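Long-range contact in diol-dehydratase (Roseburia inulinivorans, PDB 5I2A), which probably acts as a glycyl radical lyase, a B12-independent diol dehydratase that dehydrates 1,2-propanediol: residues M26-T38 against P110-A124. Residues are numbered along the deposited sequence; the frame is centred on the assembly and turned at random.
Sequences MPEIEAARAELIT and PFYISEETKKRLLAA
Ala31 CB sits over the centre of one face of the Arg120 guanidinium, while Glu35 OE1 meets it at the edge, in plane, as a weak, bent hydrogen bond within a salt bridge (NH1 of Arg120 to OE1 of Glu35, 2.7 Å); the carboxylate is turned 62° from the guanidinium. An alanine in place of Arg120 is likely to leave Glu35 OE1 without its charged mate and Ala31 CB without its cover. Ser114 N, from the same segment, lies over one face of the Tyr112 ring, offset toward the rim, and the extended Glu28 side chain runs alongside, its CG anti to the backbone N (chi1 173°), bringing OE2 to 3.6 Å from Tyr112 CE2. Pro27 CB and Ile29 CG1 approach the Phe111 ring obliquely. Two backbone hydrogen bonds, Tyr112 N to Pro27 O (2.8 Å) and Ile29 N to Tyr112 O (2.9 Å), form the single beta bridge of Glu28 with Tyr112. One water links Glu28 OE2, Ile29 O, Ser114 N and Thr117 OG1. Leu121 CD2 packs on Ala31 CB (3.8 Å) and Ala34 CB, with Leu96 of helix 94-97 beside it. Beyond the bridge, helices 32-38 and 115-124 pack at 24°, near-parallel, within the pyruvate formate lyase-like fold.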
loop_
_atom_site.group_PDB
_atom_site.type_symbol
_atom_site.label_atom_id
_atom_site.label_comp_id
_atom_site.label_asym_id
_atom_site.label_seq_id
_atom_site.Cartn_x
_atom_site.Cartn_y
_atom_site.Cartn_z
ATOM N N MET A 26 -36.666 21.131 -0.550
ATOM C CA MET A 26 -35.580 20.615 -1.385
ATOM C C MET A 26 -34.564 19.811 -0.596
ATOM O O MET A 26 -34.256 20.162 0.537
ATOM C CB MET A 26 -34.812 21.757 -2.050
ATOM C CG MET A 26 -35.342 22.239 -3.339
ATOM S SD MET A 26 -33.992 23.087 -4.152
ATOM C CE MET A 26 -33.071 21.701 -4.750
ATOM N N PRO A 27 -34.024 18.753 -1.210
ATOM C CA PRO A 27 -32.815 18.145 -0.648
ATOM C C PRO A 27 -31.707 19.183 -0.497
ATOM O O PRO A 27 -31.563 20.062 -1.352
ATOM C CB PRO A 27 -32.439 17.084 -1.687
ATOM C CG PRO A 27 -33.732 16.731 -2.338
ATOM C CD PRO A 27 -34.472 18.051 -2.426
ATOM N N GLU A 28 -30.960 19.097 0.593
ATOM C CA GLU A 28 -29.903 20.059 0.874
ATOM C C GLU A 28 -28.559 19.385 1.146
ATOM O O GLU A 28 -28.499 18.394 1.851
ATOM C CB GLU A 28 -30.281 20.941 2.075
ATOM C CG GLU A 28 -29.152 21.861 2.543
ATOM C CD GLU A 28 -29.575 22.805 3.677
ATOM O OE1 GLU A 28 -30.662 22.596 4.239
ATOM O OE2 GLU A 28 -28.821 23.754 3.990
ATOM N N ILE A 29 -27.494 19.954 0.597
ATOM C CA ILE A 29 -26.120 19.531 0.882
ATOM C C ILE A 29 -25.615 20.121 2.213
ATOM O O ILE A 29 -25.707 21.334 2.436
ATOM C CB ILE A 29 -25.174 19.956 -0.266
ATOM C CG1 ILE A 29 -25.563 19.254 -1.558
ATOM C CG2 ILE A 29 -23.705 19.699 0.094
ATOM C CD1 ILE A 29 -25.005 19.910 -2.812
ATOM N N GLU A 30 -25.083 19.268 3.086
ATOM C CA GLU A 30 -24.553 19.706 4.377
ATOM C C GLU A 30 -23.040 19.446 4.511
ATOM O O GLU A 30 -22.501 18.504 3.927
ATOM C CB GLU A 30 -25.327 19.036 5.516
ATOM C CG GLU A 30 -26.803 19.447 5.475
ATOM C CD GLU A 30 -27.681 18.887 6.582
ATOM O OE1 GLU A 30 -27.211 18.150 7.483
ATOM O OE2 GLU A 30 -28.887 19.205 6.531
ATOM N N ALA A 31 -22.374 20.290 5.292
ATOM C CA ALA A 31 -20.914 20.336 5.331
ATOM C C ALA A 31 -20.295 19.611 6.520
ATOM O O ALA A 31 -19.083 19.447 6.562
ATOM C CB ALA A 31 -20.449 21.786 5.328
ATOM N N ALA A 32 -21.113 19.187 7.481
ATOM C CA ALA A 32 -20.574 18.654 8.728
ATOM C C ALA A 32 -19.642 17.435 8.535
ATOM O O ALA A 32 -18.603 17.364 9.174
ATOM C CB ALA A 32 -21.698 18.296 9.672
ATOM N N ARG A 33 -20.012 16.481 7.685
ATOM C CA ARG A 33 -19.162 15.297 7.495
ATOM C C ARG A 33 -17.779 15.687 6.981
ATOM O O ARG A 33 -16.767 15.181 7.456
ATOM C CB ARG A 33 -19.790 14.285 6.526
ATOM C CG ARG A 33 -19.045 12.938 6.504
ATOM C CD ARG A 33 -19.624 11.938 5.488
ATOM N NE ARG A 33 -18.824 10.713 5.459
ATOM C CZ ARG A 33 -17.642 10.606 4.854
ATOM N NH1 ARG A 33 -17.131 11.639 4.198
ATOM N NH2 ARG A 33 -16.982 9.451 4.878
ATOM N N ALA A 34 -17.754 16.579 6.000
ATOM C CA ALA A 34 -16.499 16.982 5.382
ATOM C C ALA A 34 -15.611 17.656 6.418
ATOM O O ALA A 34 -14.410 17.421 6.461
ATOM C CB ALA A 34 -16.754 17.900 4.204
ATOM N N GLU A 35 -16.212 18.478 7.272
ATOM C CA GLU A 35 -15.454 19.112 8.345
ATOM C C GLU A 35 -14.895 18.079 9.322
ATOM O O GLU A 35 -13.748 18.169 9.742
ATOM C CB GLU A 35 -16.323 20.124 9.098
ATOM C CG GLU A 35 -16.621 21.352 8.261
ATOM C CD GLU A 35 -17.421 22.404 9.005
ATOM O OE1 GLU A 35 -18.154 22.055 9.943
ATOM O OE2 GLU A 35 -17.296 23.586 8.646
ATOM N N LEU A 36 -15.706 17.096 9.682
ATOM C CA LEU A 36 -15.285 16.126 10.673
ATOM C C LEU A 36 -14.233 15.138 10.146
ATOM O O LEU A 36 -13.321 14.769 10.880
ATOM C CB LEU A 36 -16.495 15.372 11.222
ATOM C CG LEU A 36 -17.442 16.242 12.067
ATOM C CD1 LEU A 36 -18.757 15.515 12.320
ATOM C CD2 LEU A 36 -16.784 16.660 13.385
ATOM N N ILE A 37 -14.342 14.721 8.889
ATOM C CA ILE A 37 -13.342 13.798 8.350
ATOM C C ILE A 37 -12.001 14.531 8.207
ATOM O O ILE A 37 -10.948 13.970 8.507
ATOM C CB ILE A 37 -13.793 13.165 7.011
ATOM C CG1 ILE A 37 -12.879 11.993 6.649
ATOM C CG2 ILE A 37 -13.892 14.200 5.883
ATOM C CD1 ILE A 37 -13.337 11.216 5.431
ATOM N N THR A 38 -12.054 15.796 7.807
ATOM C CA THR A 38 -10.866 16.633 7.701
ATOM C C THR A 38 -10.204 16.854 9.058
ATOM O O THR A 38 -9.003 16.725 9.203
ATOM C CB THR A 38 -11.212 17.979 7.077
ATOM O OG1 THR A 38 -11.625 17.762 5.728
ATOM C CG2 THR A 38 -10.013 18.910 7.076
ATOM N N PRO A 110 -31.472 18.235 -8.567
ATOM C CA PRO A 110 -30.945 19.457 -7.946
ATOM C C PRO A 110 -30.851 19.348 -6.419
ATOM O O PRO A 110 -31.601 18.591 -5.805
ATOM C CB PRO A 110 -31.961 20.532 -8.357
ATOM C CG PRO A 110 -33.281 19.744 -8.547
ATOM C CD PRO A 110 -32.816 18.434 -9.155
ATOM N N PHE A 111 -29.916 20.089 -5.829
ATOM C CA PHE A 111 -29.747 20.170 -4.379
ATOM C C PHE A 111 -29.588 21.632 -3.955
ATOM O O PHE A 111 -28.866 22.384 -4.609
ATOM C CB PHE A 111 -28.504 19.402 -3.903
ATOM C CG PHE A 111 -28.671 17.912 -3.819
ATOM C CD1 PHE A 111 -28.580 17.122 -4.954
ATOM C CD2 PHE A 111 -28.858 17.298 -2.595
ATOM C CE1 PHE A 111 -28.699 15.736 -4.877
ATOM C CE2 PHE A 111 -28.994 15.913 -2.511
ATOM C CZ PHE A 111 -28.912 15.133 -3.661
ATOM N N TYR A 112 -30.218 22.027 -2.853
ATOM C CA TYR A 112 -29.961 23.349 -2.291
ATOM C C TYR A 112 -28.650 23.341 -1.520
ATOM O O TYR A 112 -28.337 22.376 -0.843
ATOM C CB TYR A 112 -31.107 23.803 -1.374
ATOM C CG TYR A 112 -30.773 25.040 -0.548
ATOM C CD1 TYR A 112 -30.633 26.287 -1.142
ATOM C CD2 TYR A 112 -30.601 24.953 0.823
ATOM C CE1 TYR A 112 -30.328 27.426 -0.383
ATOM C CE2 TYR A 112 -30.294 26.073 1.587
ATOM C CZ TYR A 112 -30.162 27.303 0.980
ATOM O OH TYR A 112 -29.864 28.398 1.749
ATOM N N ILE A 113 -27.872 24.409 -1.648
ATOM C CA ILE A 113 -26.693 24.583 -0.818
ATOM C C ILE A 113 -26.559 26.055 -0.393
ATOM O O ILE A 113 -26.599 26.961 -1.223
ATOM C CB ILE A 113 -25.404 24.087 -1.540
ATOM C CG1 ILE A 113 -24.184 24.220 -0.626
ATOM C CG2 ILE A 113 -25.189 24.812 -2.868
ATOM C CD1 ILE A 113 -22.890 23.606 -1.224
ATOM N N SER A 114 -26.427 26.275 0.911
ATOM C CA SER A 114 -26.417 27.626 1.466
ATOM C C SER A 114 -25.063 28.271 1.269
ATOM O O SER A 114 -24.082 27.581 1.005
ATOM C CB SER A 114 -26.762 27.611 2.950
ATOM O OG SER A 114 -25.690 27.080 3.713
ATOM N N GLU A 115 -25.013 29.595 1.412
ATOM C CA GLU A 115 -23.759 30.317 1.271
ATOM C C GLU A 115 -22.794 29.889 2.355
ATOM O O GLU A 115 -21.608 29.757 2.105
ATOM C CB GLU A 115 -23.976 31.840 1.313
ATOM C CG GLU A 115 -24.735 32.385 0.107
ATOM C CD GLU A 115 -24.131 31.937 -1.209
ATOM O OE1 GLU A 115 -24.832 31.267 -1.993
ATOM O OE2 GLU A 115 -22.950 32.239 -1.455
ATOM N N GLU A 116 -23.295 29.660 3.563
ATOM C CA GLU A 116 -22.411 29.247 4.644
ATOM C C GLU A 116 -21.876 27.828 4.401
ATOM O O GLU A 116 -20.725 27.531 4.724
ATOM C CB GLU A 116 -23.126 29.331 5.990
ATOM C CG GLU A 116 -22.264 28.942 7.184
ATOM C CD GLU A 116 -21.099 29.894 7.430
ATOM O OE1 GLU A 116 -21.131 31.046 6.933
ATOM O OE2 GLU A 116 -20.149 29.488 8.131
ATOM N N THR A 117 -22.700 26.958 3.822
ATOM C CA THR A 117 -22.238 25.603 3.512
ATOM C C THR A 117 -21.137 25.651 2.452
ATOM O O THR A 117 -20.130 24.980 2.595
ATOM C CB THR A 117 -23.390 24.696 3.058
ATOM O OG1 THR A 117 -24.270 24.488 4.167
ATOM C CG2 THR A 117 -22.866 23.317 2.587
ATOM N N LYS A 118 -21.300 26.483 1.425
ATOM C CA LYS A 118 -20.244 26.659 0.435
ATOM C C LYS A 118 -18.916 27.050 1.093
ATOM O O LYS A 118 -17.869 26.473 0.791
ATOM C CB LYS A 118 -20.628 27.713 -0.599
ATOM C CG LYS A 118 -21.827 27.357 -1.482
ATOM C CD LYS A 118 -22.188 28.556 -2.350
ATOM C CE LYS A 118 -23.506 28.381 -3.099
ATOM N NZ LYS A 118 -23.772 29.574 -3.972
ATOM N N LYS A 119 -18.963 28.029 1.995
ATOM C CA LYS A 119 -17.746 28.488 2.659
ATOM C C LYS A 119 -17.107 27.386 3.489
ATOM O O LYS A 119 -15.892 27.223 3.479
ATOM C CB LYS A 119 -18.023 29.709 3.542
ATOM C CG LYS A 119 -18.457 30.949 2.764
ATOM C CD LYS A 119 -17.786 31.031 1.382
ATOM C CE LYS A 119 -16.337 31.540 1.462
ATOM N NZ LYS A 119 -15.756 31.835 0.118
ATOM N N ARG A 120 -17.926 26.637 4.216
ATOM C CA ARG A 120 -17.405 25.558 5.030
ATOM C C ARG A 120 -16.789 24.434 4.190
ATOM O O ARG A 120 -15.766 23.876 4.567
ATOM C CB ARG A 120 -18.501 25.009 5.918
ATOM C CG ARG A 120 -19.040 26.045 6.880
ATOM C CD ARG A 120 -19.458 25.408 8.164
ATOM N NE ARG A 120 -20.831 24.998 8.146
ATOM C CZ ARG A 120 -21.316 23.945 8.785
ATOM N NH1 ARG A 120 -20.527 23.141 9.480
ATOM N NH2 ARG A 120 -22.610 23.697 8.713
ATOM N N LEU A 121 -17.412 24.112 3.060
ATOM C CA LEU A 121 -16.882 23.076 2.181
ATOM C C LEU A 121 -15.552 23.516 1.581
ATOM O O LEU A 121 -14.639 22.709 1.466
ATOM C CB LEU A 121 -17.879 22.720 1.064
ATOM C CG LEU A 121 -19.097 21.917 1.514
ATOM C CD1 LEU A 121 -20.062 21.633 0.363
ATOM C CD2 LEU A 121 -18.660 20.614 2.188
ATOM N N LEU A 122 -15.434 24.795 1.227
ATOM C CA LEU A 122 -14.194 25.288 0.635
ATOM C C LEU A 122 -13.024 25.084 1.581
ATOM O O LEU A 122 -11.955 24.631 1.171
ATOM C CB LEU A 122 -14.302 26.764 0.259
ATOM C CG LEU A 122 -15.119 27.073 -0.993
ATOM C CD1 LEU A 122 -15.248 28.584 -1.193
ATOM C CD2 LEU A 122 -14.494 26.427 -2.208
ATOM N N ALA A 123 -13.245 25.403 2.851
ATOM C CA ALA A 123 -12.205 25.287 3.855
ATOM C C ALA A 123 -11.868 23.828 4.132
ATOM O O ALA A 123 -10.700 23.464 4.234
ATOM C CB ALA A 123 -12.628 25.982 5.152
ATOM N N ALA A 124 -12.894 22.998 4.278
ATOM C CA ALA A 124 -12.661 21.587 4.555
ATOM C C ALA A 124 -12.036 20.869 3.356
ATOM O O ALA A 124 -11.122 20.077 3.531
ATOM C CB ALA A 124 -13.947 20.912 4.969
HETATM O O HOH W 1 -26.448 23.932 2.780
HETATM O O HOH W 2 -23.925 22.525 6.244
HETATM O O HOH W 3 -15.200 24.190 7.343
#